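Local coordinates for protein ABC transporter (Thermotoga maritima, PDB 1JI0) that binds ATP and probably hydrolyses it to drive the uptake of branched-chain amino acids, as the nucleotide-binding subunit of an ABC transporter, at residues 81-93 with 152-165. Numbering follows the deposited sequence.
With ATP (adenosine-5'-triphosphate), chain B.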
loop_
_atom_site.group_PDB
_atom_site.type_symbol
_atom_site.label_atom_id
_atom_site.label_comp_id
_atom_site.label_asym_id
_atom_site.label_seq_id
_atom_site.Cartn_x
_atom_site.Cartn_y
_atom_site.Cartn_z
HETATM N N MSE A 81 3.244 3.313 -15.130
HETATM C CA MSE A 81 1.833 3.591 -15.355
HETATM C C MSE A 81 1.195 4.341 -14.196
HETATM O O MSE A 81 0.122 4.923 -14.344
HETATM C CB MSE A 81 1.078 2.293 -15.610
HETATM C CG MSE A 81 1.452 1.663 -16.933
HETATM SE SE MSE A 81 0.438 0.092 -17.283
HETATM C CE MSE A 81 -1.031 0.912 -18.245
ATOM N N GLY A 82 1.841 4.320 -13.039
ATOM C CA GLY A 82 1.281 5.044 -11.913
ATOM C C GLY A 82 1.012 4.239 -10.662
ATOM O O GLY A 82 0.449 4.771 -9.703
ATOM N N ILE A 83 1.396 2.967 -10.658
ATOM C CA ILE A 83 1.201 2.132 -9.480
ATOM C C ILE A 83 2.468 2.122 -8.630
ATOM O O ILE A 83 3.481 1.549 -9.025
ATOM C CB ILE A 83 0.844 0.675 -9.854
ATOM C CG1 ILE A 83 -0.536 0.630 -10.508
ATOM C CG2 ILE A 83 0.851 -0.209 -8.603
ATOM C CD1 ILE A 83 -1.026 -0.767 -10.802
ATOM N N ALA A 84 2.399 2.764 -7.466
ATOM C CA ALA A 84 3.523 2.832 -6.540
ATOM C C ALA A 84 3.372 1.796 -5.431
ATOM O O ALA A 84 2.278 1.611 -4.889
ATOM C CB ALA A 84 3.614 4.222 -5.930
ATOM N N LEU A 85 4.466 1.121 -5.096
ATOM C CA LEU A 85 4.448 0.115 -4.045
ATOM C C LEU A 85 5.492 0.389 -2.970
ATOM O O LEU A 85 6.669 0.572 -3.274
ATOM C CB LEU A 85 4.691 -1.275 -4.636
ATOM C CG LEU A 85 5.025 -2.411 -3.659
ATOM C CD1 LEU A 85 3.890 -2.603 -2.656
ATOM C CD2 LEU A 85 5.266 -3.693 -4.433
ATOM N N VAL A 86 5.047 0.449 -1.717
ATOM C CA VAL A 86 5.942 0.638 -0.578
ATOM C C VAL A 86 5.919 -0.743 0.072
ATOM O O VAL A 86 5.044 -1.045 0.889
ATOM C CB VAL A 86 5.411 1.686 0.425
ATOM C CG1 VAL A 86 6.430 1.896 1.536
ATOM C CG2 VAL A 86 5.151 3.011 -0.280
ATOM N N PRO A 87 6.880 -1.603 -0.298
ATOM C CA PRO A 87 7.029 -2.976 0.195
ATOM C C PRO A 87 7.390 -3.067 1.667
ATOM O O PRO A 87 7.640 -2.055 2.313
ATOM C CB PRO A 87 8.136 -3.526 -0.689
ATOM C CG PRO A 87 9.043 -2.334 -0.798
ATOM C CD PRO A 87 8.074 -1.205 -1.074
ATOM N N GLU A 88 7.399 -4.292 2.187
ATOM C CA GLU A 88 7.767 -4.530 3.576
ATOM C C GLU A 88 9.275 -4.344 3.673
ATOM O O GLU A 88 9.996 -4.560 2.698
ATOM C CB GLU A 88 7.418 -5.960 3.998
ATOM C CG GLU A 88 5.957 -6.189 4.337
ATOM C CD GLU A 88 5.681 -7.616 4.791
ATOM O OE1 GLU A 88 5.746 -8.540 3.950
ATOM O OE2 GLU A 88 5.403 -7.813 5.997
ATOM N N GLY A 89 9.749 -3.938 4.845
ATOM C CA GLY A 89 11.174 -3.750 5.023
ATOM C C GLY A 89 11.634 -2.309 5.011
ATOM O O GLY A 89 12.835 -2.049 4.991
ATOM N N ARG A 90 10.689 -1.375 5.023
ATOM C CA ARG A 90 11.010 0.050 5.029
ATOM C C ARG A 90 12.235 0.304 4.154
ATOM O O ARG A 90 13.172 0.988 4.568
ATOM C CB ARG A 90 11.311 0.509 6.460
ATOM C CG ARG A 90 10.398 -0.103 7.518
ATOM C CD ARG A 90 11.020 0.008 8.900
ATOM N NE ARG A 90 10.311 -0.793 9.896
ATOM C CZ ARG A 90 10.794 -1.081 11.102
ATOM N NH1 ARG A 90 11.991 -0.633 11.462
ATOM N NH2 ARG A 90 10.088 -1.822 11.948
ATOM N N ARG A 91 12.228 -0.260 2.952
ATOM C CA ARG A 91 13.346 -0.107 2.031
ATOM C C ARG A 91 13.622 1.352 1.709
ATOM O O ARG A 91 12.759 2.069 1.204
ATOM C CB ARG A 91 13.076 -0.894 0.750
ATOM C CG ARG A 91 12.868 -2.372 1.017
ATOM C CD ARG A 91 12.389 -3.126 -0.205
ATOM N NE ARG A 91 11.863 -4.434 0.173
ATOM C CZ ARG A 91 11.287 -5.284 -0.670
ATOM N NH1 ARG A 91 11.162 -4.966 -1.954
ATOM N NH2 ARG A 91 10.827 -6.449 -0.228
ATOM N N ILE A 92 14.842 1.778 2.014
ATOM C CA ILE A 92 15.278 3.148 1.789
ATOM C C ILE A 92 16.771 3.103 1.444
ATOM O O ILE A 92 17.434 2.098 1.691
ATOM C CB ILE A 92 15.054 3.995 3.071
ATOM C CG1 ILE A 92 14.586 5.392 2.692
ATOM C CG2 ILE A 92 16.326 4.063 3.905
ATOM C CD1 ILE A 92 13.213 5.410 2.056
ATOM N N PHE A 93 17.300 4.174 0.866
ATOM C CA PHE A 93 18.721 4.203 0.533
ATOM C C PHE A 93 19.481 4.976 1.595
ATOM O O PHE A 93 19.509 6.204 1.583
ATOM C CB PHE A 93 18.924 4.820 -0.844
ATOM C CG PHE A 93 18.376 3.979 -1.950
ATOM C CD1 PHE A 93 17.335 4.439 -2.743
ATOM C CD2 PHE A 93 18.885 2.703 -2.179
ATOM C CE1 PHE A 93 16.802 3.639 -3.752
ATOM C CE2 PHE A 93 18.362 1.895 -3.181
ATOM C CZ PHE A 93 17.316 2.365 -3.970
ATOM N N ARG A 152 8.743 9.048 -0.374
ATOM C CA ARG A 152 9.321 8.855 -1.702
ATOM C C ARG A 152 8.245 8.468 -2.709
ATOM O O ARG A 152 8.192 9.006 -3.818
ATOM C CB ARG A 152 10.398 7.767 -1.648
ATOM C CG ARG A 152 11.059 7.470 -2.996
ATOM C CD ARG A 152 12.274 6.581 -2.803
ATOM N NE ARG A 152 11.932 5.278 -2.243
ATOM C CZ ARG A 152 12.823 4.416 -1.759
ATOM N NH1 ARG A 152 14.116 4.726 -1.762
ATOM N NH2 ARG A 152 12.429 3.239 -1.290
ATOM N N ALA A 153 7.378 7.540 -2.315
ATOM C CA ALA A 153 6.304 7.094 -3.186
ATOM C C ALA A 153 5.378 8.261 -3.522
ATOM O O ALA A 153 4.924 8.404 -4.658
ATOM C CB ALA A 153 5.519 5.965 -2.508
ATOM N N LEU A 154 5.109 9.107 -2.535
ATOM C CA LEU A 154 4.224 10.246 -2.754
ATOM C C LEU A 154 4.772 11.225 -3.786
ATOM O O LEU A 154 4.020 11.758 -4.597
ATOM C CB LEU A 154 3.967 10.986 -1.438
ATOM C CG LEU A 154 3.006 10.325 -0.446
ATOM C CD1 LEU A 154 2.848 11.214 0.783
ATOM C CD2 LEU A 154 1.666 10.110 -1.112
HETATM N N MSE A 155 6.082 11.460 -3.761
HETATM C CA MSE A 155 6.694 12.388 -4.707
HETATM C C MSE A 155 6.495 11.992 -6.170
HETATM O O MSE A 155 6.745 12.789 -7.068
HETATM C CB MSE A 155 8.189 12.540 -4.409
HETATM C CG MSE A 155 8.493 13.313 -3.132
HETATM SE SE MSE A 155 7.659 15.072 -3.091
HETATM C CE MSE A 155 8.071 15.666 -4.878
ATOM N N SER A 156 6.049 10.763 -6.415
ATOM C CA SER A 156 5.821 10.316 -7.782
ATOM C C SER A 156 4.362 10.546 -8.157
ATOM O O SER A 156 3.950 10.243 -9.271
ATOM C CB SER A 156 6.161 8.830 -7.934
ATOM O OG SER A 156 5.129 8.009 -7.418
ATOM N N ARG A 157 3.589 11.078 -7.214
ATOM C CA ARG A 157 2.169 11.351 -7.440
ATOM C C ARG A 157 1.477 10.104 -8.012
ATOM O O ARG A 157 0.930 10.116 -9.124
ATOM C CB ARG A 157 2.031 12.550 -8.385
ATOM C CG ARG A 157 0.611 13.045 -8.584
ATOM C CD ARG A 157 0.588 14.468 -9.139
ATOM N NE ARG A 157 0.960 15.458 -8.130
ATOM C CZ ARG A 157 1.026 16.768 -8.355
ATOM N NH1 ARG A 157 0.747 17.252 -9.559
ATOM N NH2 ARG A 157 1.358 17.599 -7.375
ATOM N N PRO A 158 1.464 9.016 -7.228
ATOM C CA PRO A 158 0.873 7.718 -7.579
ATOM C C PRO A 158 -0.599 7.772 -7.961
ATOM O O PRO A 158 -1.367 8.550 -7.399
ATOM C CB PRO A 158 1.079 6.880 -6.311
ATOM C CG PRO A 158 2.133 7.630 -5.527
ATOM C CD PRO A 158 1.805 9.055 -5.797
ATOM N N LYS A 159 -0.990 6.947 -8.926
ATOM C CA LYS A 159 -2.388 6.879 -9.323
ATOM C C LYS A 159 -3.008 5.837 -8.398
ATOM O O LYS A 159 -4.224 5.795 -8.198
ATOM C CB LYS A 159 -2.519 6.451 -10.787
ATOM C CG LYS A 159 -2.130 7.545 -11.772
ATOM C CD LYS A 159 -2.387 7.127 -13.204
ATOM C CE LYS A 159 -2.029 8.248 -14.173
ATOM N NZ LYS A 159 -2.393 7.883 -15.576
ATOM N N LEU A 160 -2.145 4.998 -7.835
ATOM C CA LEU A 160 -2.549 3.956 -6.900
ATOM C C LEU A 160 -1.382 3.730 -5.947
ATOM O O LEU A 160 -0.288 3.342 -6.375
ATOM C CB LEU A 160 -2.857 2.657 -7.643
ATOM C CG LEU A 160 -3.701 1.561 -6.972
ATOM C CD1 LEU A 160 -2.974 0.249 -7.096
ATOM C CD2 LEU A 160 -3.994 1.876 -5.509
ATOM N N LEU A 161 -1.599 3.987 -4.662
ATOM C CA LEU A 161 -0.538 3.785 -3.674
ATOM C C LEU A 161 -0.789 2.478 -2.929
ATOM O O LEU A 161 -1.811 2.330 -2.245
ATOM C CB LEU A 161 -0.496 4.955 -2.686
ATOM C CG LEU A 161 0.473 4.875 -1.494
ATOM C CD1 LEU A 161 1.911 4.786 -1.988
ATOM C CD2 LEU A 161 0.305 6.111 -0.605
HETATM N N MSE A 162 0.129 1.525 -3.079
HETATM C CA MSE A 162 0.014 0.233 -2.409
HETATM C C MSE A 162 1.042 0.201 -1.285
HETATM O O MSE A 162 2.170 0.668 -1.456
HETATM C CB MSE A 162 0.270 -0.913 -3.393
HETATM C CG MSE A 162 -0.650 -0.884 -4.618
HETATM SE SE MSE A 162 -0.676 -2.517 -5.631
HETATM C CE MSE A 162 -2.111 -3.405 -4.738
HETATM N N MSE A 163 0.649 -0.341 -0.135
HETATM C CA MSE A 163 1.535 -0.400 1.021
HETATM C C MSE A 163 1.432 -1.765 1.691
HETATM O O MSE A 163 0.333 -2.237 1.994
HETATM C CB MSE A 163 1.160 0.703 2.014
HETATM C CG MSE A 163 1.097 2.100 1.413
HETATM SE SE MSE A 163 0.589 3.460 2.731
HETATM C CE MSE A 163 -0.956 4.179 1.860
ATOM N N ASP A 164 2.577 -2.398 1.916
ATOM C CA ASP A 164 2.609 -3.717 2.535
ATOM C C ASP A 164 3.068 -3.590 3.979
ATOM O O ASP A 164 4.235 -3.289 4.254
ATOM C CB ASP A 164 3.552 -4.654 1.759
ATOM C CG ASP A 164 3.373 -6.117 2.138
ATOM O OD1 ASP A 164 2.577 -6.423 3.051
ATOM O OD2 ASP A 164 4.029 -6.978 1.524
ATOM N N GLU A 165 2.124 -3.813 4.893
ATOM C CA GLU A 165 2.351 -3.742 6.330
ATOM C C GLU A 165 3.161 -2.529 6.755
ATOM O O GLU A 165 4.239 -2.662 7.323
ATOM C CB GLU A 165 3.029 -5.020 6.810
ATOM C CG GLU A 165 2.343 -6.257 6.280
ATOM C CD GLU A 165 2.223 -7.332 7.315
ATOM O OE1 GLU A 165 1.862 -6.997 8.463
ATOM O OE2 GLU A 165 2.480 -8.510 6.989
HETATM P PG ATP B . 3.867 -10.736 4.366
HETATM O O1G ATP B . 4.496 -10.626 5.694
HETATM O O2G ATP B . 2.920 -9.650 4.033
HETATM O O3G ATP B . 4.838 -11.135 3.285
HETATM P PB ATP B . 1.703 -12.549 3.535
HETATM O O1B ATP B . 0.608 -13.161 4.351
HETATM O O2B ATP B . 1.360 -11.492 2.600
HETATM O O3B ATP B . 2.855 -11.985 4.543
HETATM P PA ATP B . 2.923 -14.151 1.397
HETATM O O1A ATP B . 4.003 -13.259 0.953
HETATM O O2A ATP B . 1.786 -14.383 0.468
HETATM O O3A ATP B . 2.444 -13.728 2.863
HETATM O "O5'" ATP B . 3.571 -15.523 1.774
HETATM C "C5'" ATP B . 2.779 -16.599 2.285
HETATM C "C4'" ATP B . 2.596 -17.681 1.283
HETATM O "O4'" ATP B . 3.906 -18.272 1.043
HETATM C "C3'" ATP B . 1.746 -18.812 1.806
HETATM O "O3'" ATP B . 0.750 -19.159 0.824
HETATM C "C2'" ATP B . 2.733 -19.914 2.066
HETATM O "O2'" ATP B . 2.195 -21.225 1.930
HETATM C "C1'" ATP B . 3.748 -19.687 0.933
HETATM N N9 ATP B . 5.097 -20.354 1.084
HETATM C C8 ATP B . 6.335 -19.850 0.737
HETATM N N7 ATP B . 7.345 -20.643 0.965
HETATM C C5 ATP B . 6.738 -21.768 1.504
HETATM C C6 ATP B . 7.260 -23.014 1.970
HETATM N N6 ATP B . 8.558 -23.262 1.930
HETATM N N1 ATP B . 6.400 -23.950 2.458
HETATM C C2 ATP B . 5.087 -23.683 2.491
HETATM N N3 ATP B . 4.463 -22.556 2.085
HETATM C C4 ATP B . 5.366 -21.616 1.590
HETATM O O HOH W 1 -1.309 5.645 -16.282
HETATM O O HOH W 2 4.890 -0.527 3.689
HETATM O O HOH W 3 5.862 -5.838 0.064
#
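V86 and A84 press against A153 and P158 where strands 83-86 and 160-164 run parallel at the edge of the P-loop NTPase core of this ABC ATPase; 160-164 is its Walker B strand, ending at D164, with E165 just beyond. G82 O accepts from both K159 N and L160 N, the K159 N–H lying in the carbonyl plane at 2.7 Å. Farther along, A84 O takes M162 N almost head-on, and D164 N closes the ladder on V86 O at 3.0 Å with an N–H...O angle of 172°. The tight side lies under helix 142-154. A84 CB sits 3.7 Å from P158 CB, while V86, with CG1 anti to the backbone N (chi1 -176°), is left with CG2 to meet A153 CB at 3.7 Å. On the other face I83 CG2 lies more loosely, 4.1 Å from both L160 CD1 and M162 SE. The margins are wetter: a water joins M81 O to K159 NZ, and R152 reaches out to the exposed loop, where I92 CD1 lies over one face of its guanidinium, toward the rim, and F93 CD1 meets it near its plane. At the nucleotide end, E88 lays CG against the D164 carboxylate and sets OE2 3.2 Å from E165 OE2, two acceptors side by side; its own approach to the ATP gamma-phosphate is too short to be trusted in detail. D164 OD2 is hydrogen-bonded to T46 of the Walker A motif. Replaced by alanine, E88 would lose CG and its carboxylate, which would probably leave a gap beside the D164 carboxylate. Between strand end and loop, one water accepts from E88 N and donates to D164 OD2 at 2.6 Å.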